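Local coordinates for protein YibA (Escherichia coli, PDB 1OYZ) that is of unknown function but folds as an all-helical protein with HEAT-type repeats, to which oxidoreductase activity is only tentatively ascribed, at residues A[229-232]-A[237-240]; A[103-108]-A[142-147]; A[159-164]-A[188-193]; A[90-95]-A[126-131]. All blocks are in the same frame, centred on the assembly; numbering follows the deposited sequence.

Contact 1. Residues A[229-232]-A[237-240]; sequences CDEL and VYDD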
loop_
_atom_site.group_PDB
_atom_site.type_symbol
_atom_site.label_atom_id
_atom_site.label_comp_id
_atom_site.label_asym_id
_atom_site.label_seq_id
_atom_site.Cartn_x
_atom_site.Cartn_y
_atom_site.Cartn_z
ATOM N N CYS A 229 18.128 10.551 18.463
ATOM C CA CYS A 229 18.430 10.828 19.869
ATOM C C CYS A 229 17.180 11.329 20.602
ATOM O O CYS A 229 16.866 10.864 21.710
ATOM C CB CYS A 229 19.536 11.891 19.979
ATOM S SG CYS A 229 19.792 12.558 21.654
ATOM N N ASP A 230 16.456 12.267 19.998
ATOM C CA ASP A 230 15.264 12.790 20.652
ATOM C C ASP A 230 14.184 11.738 20.899
ATOM O O ASP A 230 13.524 11.757 21.933
ATOM C CB ASP A 230 14.626 13.910 19.838
ATOM C CG ASP A 230 15.523 15.114 19.700
ATOM O OD1 ASP A 230 15.181 15.991 18.874
ATOM O OD2 ASP A 230 16.551 15.180 20.411
ATOM N N GLU A 231 13.994 10.852 19.927
ATOM C CA GLU A 231 12.979 9.822 20.009
ATOM C C GLU A 231 13.312 8.806 21.074
ATOM O O GLU A 231 12.421 8.329 21.785
ATOM C CB GLU A 231 12.835 9.130 18.659
ATOM C CG GLU A 231 12.187 10.022 17.651
ATOM C CD GLU A 231 10.776 10.382 18.042
ATOM O OE1 GLU A 231 10.351 11.518 17.753
ATOM O OE2 GLU A 231 10.090 9.527 18.648
ATOM N N LEU A 232 14.590 8.461 21.197
ATOM C CA LEU A 232 14.943 7.484 22.210
ATOM C C LEU A 232 14.793 8.051 23.608
ATOM O O LEU A 232 14.737 7.293 24.556
ATOM C CB LEU A 232 16.377 6.965 21.994
ATOM C CG LEU A 232 16.623 6.148 20.718
ATOM C CD1 LEU A 232 18.115 6.143 20.367
ATOM C CD2 LEU A 232 16.105 4.715 20.929
ATOM N N VAL A 237 8.585 5.052 23.854
ATOM C CA VAL A 237 9.453 4.973 22.684
ATOM C C VAL A 237 8.940 3.935 21.688
ATOM O O VAL A 237 8.374 2.928 22.100
ATOM C CB VAL A 237 10.909 4.584 23.124
ATOM C CG1 VAL A 237 11.819 4.387 21.898
ATOM C CG2 VAL A 237 11.479 5.662 24.061
ATOM N N TYR A 238 9.142 4.185 20.386
ATOM C CA TYR A 238 8.723 3.265 19.313
ATOM C C TYR A 238 9.771 2.183 19.112
ATOM O O TYR A 238 10.976 2.469 18.991
ATOM C CB TYR A 238 8.544 4.009 17.986
ATOM C CG TYR A 238 7.248 4.780 17.887
ATOM C CD1 TYR A 238 6.031 4.110 17.717
ATOM C CD2 TYR A 238 7.228 6.163 17.998
ATOM C CE1 TYR A 238 4.829 4.800 17.669
ATOM C CE2 TYR A 238 6.017 6.878 17.948
ATOM C CZ TYR A 238 4.825 6.185 17.791
ATOM O OH TYR A 238 3.633 6.863 17.800
ATOM N N ASP A 239 9.308 0.942 19.059
ATOM C CA ASP A 239 10.188 -0.185 18.885
ATOM C C ASP A 239 11.058 -0.064 17.650
ATOM O O ASP A 239 12.242 -0.411 17.673
ATOM C CB ASP A 239 9.350 -1.460 18.869
ATOM C CG ASP A 239 8.918 -1.884 20.272
ATOM O OD1 ASP A 239 8.932 -1.046 21.190
ATOM O OD2 ASP A 239 8.564 -3.061 20.447
ATOM N N ASP A 240 10.461 0.432 16.576
ATOM C CA ASP A 240 11.173 0.654 15.325
ATOM C C ASP A 240 12.339 1.665 15.549
ATOM O O ASP A 240 13.377 1.550 14.919
ATOM C CB ASP A 240 10.215 1.241 14.258
ATOM C CG ASP A 240 9.308 0.178 13.577
ATOM O OD1 ASP A 240 9.824 -0.658 12.819
ATOM O OD2 ASP A 240 8.075 0.197 13.787
HETATM O O HOH W 1 10.208 7.162 20.020
#

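Contact 2. Residues A[103-108]-A[142-147]; sequences KSACVR and TNVRRA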
loop_
_atom_site.group_PDB
_atom_site.type_symbol
_atom_site.label_atom_id
_atom_site.label_comp_id
_atom_site.label_asym_id
_atom_site.label_seq_id
_atom_site.Cartn_x
_atom_site.Cartn_y
_atom_site.Cartn_z
ATOM N N LYS A 103 -13.958 9.068 -16.161
ATOM C CA LYS A 103 -14.294 10.367 -15.628
ATOM C C LYS A 103 -14.465 10.395 -14.121
ATOM O O LYS A 103 -14.519 11.466 -13.534
ATOM C CB LYS A 103 -15.561 10.902 -16.294
ATOM C CG LYS A 103 -15.355 11.387 -17.730
ATOM C CD LYS A 103 -16.312 12.564 -18.031
ATOM C CE LYS A 103 -16.062 13.216 -19.402
ATOM N NZ LYS A 103 -16.872 14.456 -19.599
ATOM N N SER A 104 -14.562 9.236 -13.481
ATOM C CA SER A 104 -14.713 9.220 -12.032
ATOM C C SER A 104 -13.375 8.838 -11.394
ATOM O O SER A 104 -12.796 7.812 -11.729
ATOM C CB SER A 104 -15.798 8.220 -11.614
ATOM O OG SER A 104 -15.559 7.739 -10.299
ATOM N N ALA A 105 -12.884 9.668 -10.481
ATOM C CA ALA A 105 -11.631 9.376 -9.841
ATOM C C ALA A 105 -11.793 8.073 -9.032
ATOM O O ALA A 105 -10.853 7.267 -8.945
ATOM C CB ALA A 105 -11.198 10.561 -8.944
ATOM N N CYS A 106 -12.977 7.842 -8.461
ATOM C CA CYS A 106 -13.212 6.604 -7.707
ATOM C C CYS A 106 -12.946 5.418 -8.602
ATOM O O CYS A 106 -12.181 4.511 -8.248
ATOM C CB CYS A 106 -14.644 6.533 -7.187
ATOM S SG CYS A 106 -14.888 7.683 -5.868
ATOM N N VAL A 107 -13.575 5.426 -9.776
ATOM C CA VAL A 107 -13.363 4.357 -10.727
ATOM C C VAL A 107 -11.890 4.188 -11.084
ATOM O O VAL A 107 -11.376 3.064 -11.076
ATOM C CB VAL A 107 -14.183 4.567 -12.043
ATOM C CG1 VAL A 107 -13.862 3.475 -13.050
ATOM C CG2 VAL A 107 -15.679 4.557 -11.737
ATOM N N ARG A 108 -11.196 5.298 -11.367
ATOM C CA ARG A 108 -9.794 5.224 -11.760
ATOM C C ARG A 108 -8.966 4.530 -10.689
ATOM O O ARG A 108 -8.188 3.640 -11.006
ATOM C CB ARG A 108 -9.241 6.635 -12.082
ATOM C CG ARG A 108 -9.851 7.282 -13.343
ATOM C CD ARG A 108 -8.977 8.417 -13.948
ATOM N NE ARG A 108 -8.669 9.492 -12.995
ATOM C CZ ARG A 108 -9.555 10.391 -12.567
ATOM N NH1 ARG A 108 -10.807 10.352 -13.014
ATOM N NH2 ARG A 108 -9.193 11.322 -11.679
ATOM N N THR A 142 -6.055 12.216 -5.176
ATOM C CA THR A 142 -5.198 11.568 -4.194
ATOM C C THR A 142 -5.487 10.080 -4.148
ATOM O O THR A 142 -4.577 9.266 -4.016
ATOM C CB THR A 142 -5.424 12.132 -2.775
ATOM O OG1 THR A 142 -6.827 12.112 -2.481
ATOM C CG2 THR A 142 -4.915 13.540 -2.674
ATOM N N ASN A 143 -6.758 9.720 -4.245
ATOM C CA ASN A 143 -7.114 8.304 -4.220
ATOM C C ASN A 143 -6.374 7.605 -5.344
ATOM O O ASN A 143 -5.825 6.507 -5.149
ATOM C CB ASN A 143 -8.608 8.127 -4.414
ATOM C CG ASN A 143 -9.412 8.996 -3.472
ATOM O OD1 ASN A 143 -10.251 8.503 -2.721
ATOM N ND2 ASN A 143 -9.155 10.307 -3.506
ATOM N N VAL A 144 -6.330 8.249 -6.514
ATOM C CA VAL A 144 -5.642 7.666 -7.660
ATOM C C VAL A 144 -4.156 7.558 -7.427
ATOM O O VAL A 144 -3.560 6.516 -7.690
ATOM C CB VAL A 144 -5.873 8.484 -8.963
ATOM C CG1 VAL A 144 -4.907 8.011 -10.034
ATOM C CG2 VAL A 144 -7.335 8.326 -9.448
ATOM N N ARG A 145 -3.544 8.642 -6.958
ATOM C CA ARG A 145 -2.123 8.613 -6.686
ATOM C C ARG A 145 -1.834 7.524 -5.639
ATOM O O ARG A 145 -0.886 6.769 -5.784
ATOM C CB ARG A 145 -1.630 9.990 -6.226
ATOM C CG ARG A 145 -1.707 11.043 -7.336
ATOM C CD ARG A 145 -0.748 12.200 -7.114
ATOM N NE ARG A 145 -0.933 12.834 -5.815
ATOM C CZ ARG A 145 -2.018 13.494 -5.440
ATOM N NH1 ARG A 145 -3.050 13.611 -6.262
ATOM N NH2 ARG A 145 -2.056 14.075 -4.245
ATOM N N ARG A 146 -2.669 7.430 -4.611
ATOM C CA ARG A 146 -2.503 6.402 -3.580
ATOM C C ARG A 146 -2.544 5.023 -4.238
ATOM O O ARG A 146 -1.663 4.205 -4.027
ATOM C CB ARG A 146 -3.631 6.479 -2.539
ATOM C CG ARG A 146 -3.413 5.622 -1.284
ATOM C CD ARG A 146 -4.637 5.691 -0.380
ATOM N NE ARG A 146 -5.233 7.029 -0.413
ATOM C CZ ARG A 146 -6.505 7.292 -0.117
ATOM N NH1 ARG A 146 -7.320 6.308 0.241
ATOM N NH2 ARG A 146 -6.972 8.537 -0.201
ATOM N N ALA A 147 -3.576 4.774 -5.042
ATOM C CA ALA A 147 -3.698 3.486 -5.689
ATOM C C ALA A 147 -2.484 3.246 -6.578
ATOM O O ALA A 147 -2.049 2.112 -6.752
ATOM C CB ALA A 147 -5.002 3.413 -6.479
#

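Contact 3. Residues A[159-164]-A[188-193]; sequences ATIPLL and YDNSDI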
loop_
_atom_site.group_PDB
_atom_site.type_symbol
_atom_site.label_atom_id
_atom_site.label_comp_id
_atom_site.label_asym_id
_atom_site.label_seq_id
_atom_site.Cartn_x
_atom_site.Cartn_y
_atom_site.Cartn_z
ATOM N N ALA A 159 12.952 2.786 -14.224
ATOM C CA ALA A 159 12.362 2.246 -13.012
ATOM C C ALA A 159 11.225 3.151 -12.547
ATOM O O ALA A 159 10.956 4.201 -13.122
ATOM C CB ALA A 159 13.429 2.128 -11.912
ATOM N N THR A 160 10.547 2.731 -11.495
ATOM C CA THR A 160 9.466 3.527 -10.952
ATOM C C THR A 160 10.051 4.522 -9.940
ATOM O O THR A 160 9.373 5.454 -9.484
ATOM C CB THR A 160 8.445 2.622 -10.263
ATOM O OG1 THR A 160 9.109 1.780 -9.308
ATOM C CG2 THR A 160 7.734 1.750 -11.298
ATOM N N ILE A 161 11.322 4.318 -9.601
ATOM C CA ILE A 161 12.020 5.165 -8.645
ATOM C C ILE A 161 11.649 6.626 -8.739
ATOM O O ILE A 161 11.220 7.228 -7.767
ATOM C CB ILE A 161 13.536 4.996 -8.788
ATOM C CG1 ILE A 161 13.900 3.612 -8.240
ATOM C CG2 ILE A 161 14.287 6.166 -8.086
ATOM C CD1 ILE A 161 15.377 3.276 -8.272
ATOM N N PRO A 162 11.813 7.215 -9.917
ATOM C CA PRO A 162 11.484 8.620 -10.128
ATOM C C PRO A 162 10.039 8.925 -9.707
ATOM O O PRO A 162 9.758 9.971 -9.132
ATOM C CB PRO A 162 11.708 8.796 -11.618
ATOM C CG PRO A 162 12.791 7.759 -11.930
ATOM C CD PRO A 162 12.346 6.583 -11.138
ATOM N N LEU A 163 9.125 8.005 -9.995
ATOM C CA LEU A 163 7.718 8.191 -9.635
ATOM C C LEU A 163 7.636 8.208 -8.109
ATOM O O LEU A 163 7.045 9.098 -7.510
ATOM C CB LEU A 163 6.873 7.052 -10.211
ATOM C CG LEU A 163 6.935 6.835 -11.734
ATOM C CD1 LEU A 163 5.845 5.822 -12.084
ATOM C CD2 LEU A 163 6.712 8.151 -12.543
ATOM N N LEU A 164 8.247 7.194 -7.514
ATOM C CA LEU A 164 8.347 7.036 -6.076
ATOM C C LEU A 164 8.837 8.335 -5.425
ATOM O O LEU A 164 8.237 8.842 -4.470
ATOM C CB LEU A 164 9.317 5.891 -5.775
ATOM C CG LEU A 164 8.693 4.610 -5.202
ATOM C CD1 LEU A 164 7.203 4.577 -5.459
ATOM C CD2 LEU A 164 9.392 3.393 -5.794
ATOM N N TYR A 188 15.679 0.658 -2.174
ATOM C CA TYR A 188 16.142 1.560 -3.205
ATOM C C TYR A 188 16.956 2.662 -2.523
ATOM O O TYR A 188 16.601 3.129 -1.442
ATOM C CB TYR A 188 14.944 2.160 -3.934
ATOM C CG TYR A 188 14.178 1.159 -4.762
ATOM C CD1 TYR A 188 12.862 1.414 -5.157
ATOM C CD2 TYR A 188 14.776 -0.043 -5.175
ATOM C CE1 TYR A 188 12.155 0.500 -5.939
ATOM C CE2 TYR A 188 14.081 -0.961 -5.953
ATOM C CZ TYR A 188 12.768 -0.687 -6.335
ATOM O OH TYR A 188 12.067 -1.610 -7.096
ATOM N N ASP A 189 18.045 3.083 -3.146
ATOM C CA ASP A 189 18.857 4.113 -2.525
ATOM C C ASP A 189 19.634 4.968 -3.517
ATOM O O ASP A 189 20.166 4.481 -4.512
ATOM C CB ASP A 189 19.798 3.453 -1.501
ATOM C CG ASP A 189 20.541 4.458 -0.630
ATOM O OD1 ASP A 189 20.085 5.623 -0.488
ATOM O OD2 ASP A 189 21.586 4.061 -0.065
ATOM N N ASN A 190 19.644 6.264 -3.242
ATOM C CA ASN A 190 20.358 7.243 -4.040
ATOM C C ASN A 190 20.305 8.571 -3.296
ATOM O O ASN A 190 19.543 8.743 -2.331
ATOM C CB ASN A 190 19.779 7.383 -5.461
ATOM C CG ASN A 190 18.336 7.838 -5.479
ATOM O OD1 ASN A 190 17.968 8.851 -4.891
ATOM N ND2 ASN A 190 17.510 7.089 -6.188
ATOM N N SER A 191 21.121 9.509 -3.736
ATOM C CA SER A 191 21.190 10.791 -3.067
ATOM C C SER A 191 19.814 11.442 -2.912
ATOM O O SER A 191 19.499 11.994 -1.865
ATOM C CB SER A 191 22.148 11.701 -3.834
ATOM O OG SER A 191 22.052 13.018 -3.343
ATOM N N ASP A 192 18.990 11.358 -3.954
ATOM C CA ASP A 192 17.671 11.953 -3.915
ATOM C C ASP A 192 16.742 11.392 -2.844
ATOM O O ASP A 192 16.019 12.136 -2.181
ATOM C CB ASP A 192 16.997 11.829 -5.282
ATOM C CG ASP A 192 17.736 12.591 -6.377
ATOM O OD1 ASP A 192 18.878 12.209 -6.745
ATOM O OD2 ASP A 192 17.156 13.575 -6.864
ATOM N N ILE A 193 16.747 10.077 -2.685
ATOM C CA ILE A 193 15.884 9.447 -1.703
ATOM C C ILE A 193 16.406 9.783 -0.313
ATOM O O ILE A 193 15.638 10.110 0.587
ATOM C CB ILE A 193 15.802 7.912 -1.926
ATOM C CG1 ILE A 193 17.162 7.260 -1.748
ATOM C CG2 ILE A 193 15.302 7.615 -3.331
ATOM C CD1 ILE A 193 17.464 6.875 -0.290
#

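Contact 4. Residues A[90-95]-A[126-131]; sequences NVFNIL and SPKIVE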
loop_
_atom_site.group_PDB
_atom_site.type_symbol
_atom_site.label_atom_id
_atom_site.label_comp_id
_atom_site.label_asym_id
_atom_site.label_seq_id
_atom_site.Cartn_x
_atom_site.Cartn_y
_atom_site.Cartn_z
ATOM N N ASN A 90 -7.934 -8.854 -22.704
ATOM C CA ASN A 90 -9.018 -7.903 -22.911
ATOM C C ASN A 90 -9.470 -7.271 -21.586
ATOM O O ASN A 90 -9.764 -6.078 -21.533
ATOM C CB ASN A 90 -10.217 -8.567 -23.606
ATOM C CG ASN A 90 -9.910 -8.988 -25.058
ATOM O OD1 ASN A 90 -10.827 -9.242 -25.857
ATOM N ND2 ASN A 90 -8.617 -9.070 -25.400
ATOM N N VAL A 91 -9.523 -8.062 -20.517
ATOM C CA VAL A 91 -9.946 -7.517 -19.240
ATOM C C VAL A 91 -8.887 -6.557 -18.728
ATOM O O VAL A 91 -9.193 -5.472 -18.250
ATOM C CB VAL A 91 -10.242 -8.661 -18.212
ATOM C CG1 VAL A 91 -10.333 -8.094 -16.771
ATOM C CG2 VAL A 91 -11.562 -9.341 -18.577
ATOM N N PHE A 92 -7.637 -6.947 -18.850
ATOM C CA PHE A 92 -6.587 -6.068 -18.414
ATOM C C PHE A 92 -6.712 -4.739 -19.175
ATOM O O PHE A 92 -6.721 -3.664 -18.579
ATOM C CB PHE A 92 -5.236 -6.675 -18.692
ATOM C CG PHE A 92 -4.142 -5.836 -18.220
ATOM C CD1 PHE A 92 -3.754 -5.876 -16.894
ATOM C CD2 PHE A 92 -3.568 -4.909 -19.061
ATOM C CE1 PHE A 92 -2.809 -5.006 -16.414
ATOM C CE2 PHE A 92 -2.618 -4.031 -18.580
ATOM C CZ PHE A 92 -2.239 -4.074 -17.258
ATOM N N ASN A 93 -6.837 -4.821 -20.489
ATOM C CA ASN A 93 -6.962 -3.616 -21.292
ATOM C C ASN A 93 -8.141 -2.793 -20.871
ATOM O O ASN A 93 -8.063 -1.556 -20.827
ATOM C CB ASN A 93 -7.034 -3.985 -22.766
ATOM C CG ASN A 93 -5.707 -4.516 -23.263
ATOM O OD1 ASN A 93 -5.646 -5.305 -24.202
ATOM N ND2 ASN A 93 -4.627 -4.082 -22.619
ATOM N N ILE A 94 -9.236 -3.456 -20.530
ATOM C CA ILE A 94 -10.377 -2.712 -20.061
ATOM C C ILE A 94 -10.026 -1.947 -18.782
ATOM O O ILE A 94 -10.352 -0.781 -18.668
ATOM C CB ILE A 94 -11.566 -3.630 -19.801
ATOM C CG1 ILE A 94 -12.104 -4.139 -21.154
ATOM C CG2 ILE A 94 -12.646 -2.890 -19.014
ATOM C CD1 ILE A 94 -13.143 -5.220 -21.056
ATOM N N LEU A 95 -9.342 -2.582 -17.838
ATOM C CA LEU A 95 -8.997 -1.915 -16.584
ATOM C C LEU A 95 -7.980 -0.787 -16.769
ATOM O O LEU A 95 -8.085 0.290 -16.175
ATOM C CB LEU A 95 -8.426 -2.932 -15.590
ATOM C CG LEU A 95 -9.285 -3.776 -14.637
ATOM C CD1 LEU A 95 -10.725 -3.628 -14.943
ATOM C CD2 LEU A 95 -8.842 -5.242 -14.676
ATOM N N SER A 126 3.367 -6.315 -16.299
ATOM C CA SER A 126 4.242 -5.373 -15.595
ATOM C C SER A 126 4.652 -4.157 -16.411
ATOM O O SER A 126 4.442 -3.023 -15.986
ATOM C CB SER A 126 5.471 -6.103 -15.075
ATOM O OG SER A 126 5.044 -7.186 -14.261
ATOM N N PRO A 127 5.240 -4.378 -17.587
ATOM C CA PRO A 127 5.652 -3.256 -18.439
ATOM C C PRO A 127 4.501 -2.244 -18.555
ATOM O O PRO A 127 4.694 -1.045 -18.366
ATOM C CB PRO A 127 5.967 -3.938 -19.779
ATOM C CG PRO A 127 6.491 -5.288 -19.351
ATOM C CD PRO A 127 5.535 -5.676 -18.231
ATOM N N LYS A 128 3.301 -2.728 -18.854
ATOM C CA LYS A 128 2.148 -1.841 -18.973
ATOM C C LYS A 128 1.787 -1.146 -17.667
ATOM O O LYS A 128 1.364 0.008 -17.684
ATOM C CB LYS A 128 0.950 -2.606 -19.517
ATOM C CG LYS A 128 1.015 -2.764 -21.014
ATOM C CD LYS A 128 0.193 -3.944 -21.465
ATOM C CE LYS A 128 0.142 -4.028 -22.971
ATOM N NZ LYS A 128 -0.725 -2.940 -23.502
ATOM N N ILE A 129 1.941 -1.841 -16.544
ATOM C CA ILE A 129 1.667 -1.245 -15.242
ATOM C C ILE A 129 2.608 -0.057 -15.020
ATOM O O ILE A 129 2.230 0.966 -14.439
ATOM C CB ILE A 129 1.900 -2.243 -14.098
ATOM C CG1 ILE A 129 0.758 -3.260 -14.041
ATOM C CG2 ILE A 129 1.966 -1.496 -12.767
ATOM C CD1 ILE A 129 -0.536 -2.714 -13.439
ATOM N N VAL A 130 3.841 -0.192 -15.487
ATOM C CA VAL A 130 4.805 0.878 -15.324
ATOM C C VAL A 130 4.410 2.127 -16.139
ATOM O O VAL A 130 4.435 3.242 -15.625
ATOM C CB VAL A 130 6.198 0.426 -15.752
ATOM C CG1 VAL A 130 7.124 1.599 -15.801
ATOM C CG2 VAL A 130 6.720 -0.610 -14.781
ATOM N N GLU A 131 4.064 1.914 -17.406
ATOM C CA GLU A 131 3.678 2.990 -18.296
ATOM C C GLU A 131 2.452 3.640 -17.710
ATOM O O GLU A 131 2.278 4.874 -17.773
ATOM C CB GLU A 131 3.319 2.457 -19.689
ATOM C CG GLU A 131 4.364 2.742 -20.761
ATOM C CD GLU A 131 3.898 2.402 -22.191
ATOM O OE1 GLU A 131 2.716 2.668 -22.534
ATOM O OE2 GLU A 131 4.726 1.894 -22.983
#

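Contact 1. Residues A[229-232]-A[237-240]
The chain passes from helix 225-232 to helix 239-248 with L232 and V237 nearest in the backbone, their CA atoms 6.1 Å apart. No direct hydrogen bond joins the two sides; an ordered water does so instead. It donates to E231 OE2 at 2.7 Å and to E231 O at 3.1 Å, while Y238 N donates to the water over 3.2 Å, so one residue of the first helix grips it twice. A bend at chi2 (-63°) brings the carboxylate of E231 to the water and near the edge of the Y238 ring. Its other oxygen, OE1, forms salt bridges with K234 and R209, a reason for a glutamate in this buried place. V237 CG2 lies close to two carbonyl oxygens, 3.6 Å from E231 O and 3.7 Å from L232 O. Its second branch, CG1, lies 4.4 Å from L232 CD2, so a compact branched residue suits both neighbours. L232 reaches on to I241 and A245. Y238 is the N-cap residue of helix 239-248. A short turn joining consecutive helices, sealed by an aliphatic pair and a water bridge, fits the helical hairpins of an alpha-solenoid.

Contact 2. Residues A[103-108]-A[142-147]
This is a small apolar contact between the N-terminal ends of helices 105-121 and 142-153, with V144 packed against A105 and R108, where two helices of the solenoid lie side by side. One methyl does the touching. V144 CG2 sits 3.7 Å from R108 CB and equally 3.7 Å from A105 O, with A105 CB 4.5 Å away. Because CG2 lies anti to the carbonyl carbon of its own residue, it faces the first turn of the other helix; a beta-branched residue thus gives a short, stiff projection. The small A105 lets the R108 guanidinium fold over it, with A105 CA 3.2 Å above the guanidinium plane, displaced toward its rim. The arginine makes that fold by bending at chi3 (-56°), and V144 CG2 meets it obliquely. Its charged end is held by a salt bridge from NE to D139 and a bond from NH1 to the carbonyl of D102. S104 caps the helix, its OG accepting from V107 N at 3.1 Å in an almost straight bond (175°). R145 of helix 142-153 repeats the pattern, with NE to D170 and NH1 to the D139 carbonyl. Such a run of arginine-aspartate links resembles the polar ladder of HEAT repeats.

Contact 3. Residues A[159-164]-A[188-193]
N190 OD1 accepts from I193 N at 2.8 Å, while the ND2 of the same amide rests against I161 CG2 across the contact. The bond caps helix 191-200, with N190 at its N-cap position, in a chain whose HEAT-type fold sets the starts of helices 161-168 and 191-200 close together. It is moderately bent, 153° at the hydrogen, and the donor stands 29° out of the carbonyl plane. Asparagine suits the place because its short amide can fold back onto the first turn; CG lies between the backbone N and the carbonyl carbon (chi1 61°). The amide's other end, ND2, touches a methyl, 3.9 Å from I161 CG2. Replacing N190 by alanine would take away the amide, and I193 N would probably lose its capping acceptor while a gap opened beside I161 CG2. The ring of Y188 meets I161 and L164. I161 spans both partners, its branches diverging at CB, one toward the amide and the other over the aromatic face. L164 crosses the Y188 side chain at about a right angle, L164 CD2 meeting the ring edge 4.0 Å from Y188 CE1. Over the face, I161 CG1 comes within 3.9 Å of Y188 CD1.

Contact 4. Residues A[90-95]-A[126-131]
The F92 ring is met at its edge by I129, whose CD1 lies near the ring plane 4.4 Å from F92 CE1, and by the ND2 of N93, its own neighbour in the helix, which also lies in the plane. K128 approaches obliquely, with CB and CD each 4.0 Å from F92 CE2. Outside the two segments the ring stacks with that of Y125, so the phenylalanine has aromatic as well as aliphatic company. The ring reaches across because CG is anti to the backbone N (chi1 -178°), which directs the side chain straight at helix 126-136. A long, flat residue is apt here. The axes of the segments 90-95 and 126-131 run almost parallel, 8° apart, but approach no closer than 12.0 Å, and the nearest CA atoms, those of N93 and K128, are 9.6 Å apart. The ring of F92 bridges much of this separation. Lysine suits the more exposed border: its CB and CD pack against the ring, and a bend at chi4 (-72°) carries the amine to the side of N93. There K128 NZ lies 4.2 Å from N93 ND2, a neighbourly approach of two nitrogens and not a hydrogen bond. Further in, F92 and I129 both touch T115 of helix 105-121, the helix that comes between these two in the chain and packs behind both. Parallel helices set side by side, with an intervening helix forming a second layer, are the hallmark of the two-layered HEAT-type alpha-solenoid.

In the fold
Contacts 2 and 4 share the same neighbourhood: their segments alternate along the chain, in the order 90-95, 103-108, 126-131, 142-147, and their centres are 16 Å apart, on successive helices 88-101, 105-121, 126-136 and 142-153. Contact 3 follows on helices 161-168 and 191-200, about 23 Å between centres from each of them, and contact 1 lies between helices 225-232 and 239-248. The centre of contact 1 is about 42 Å from that of contact 4 and about 35 Å from that of contact 2, with the chain's centre between. None of the four touches another. Strung out in this way, they join neighbouring helices locally, as expected of an elongated solenoid built without strands.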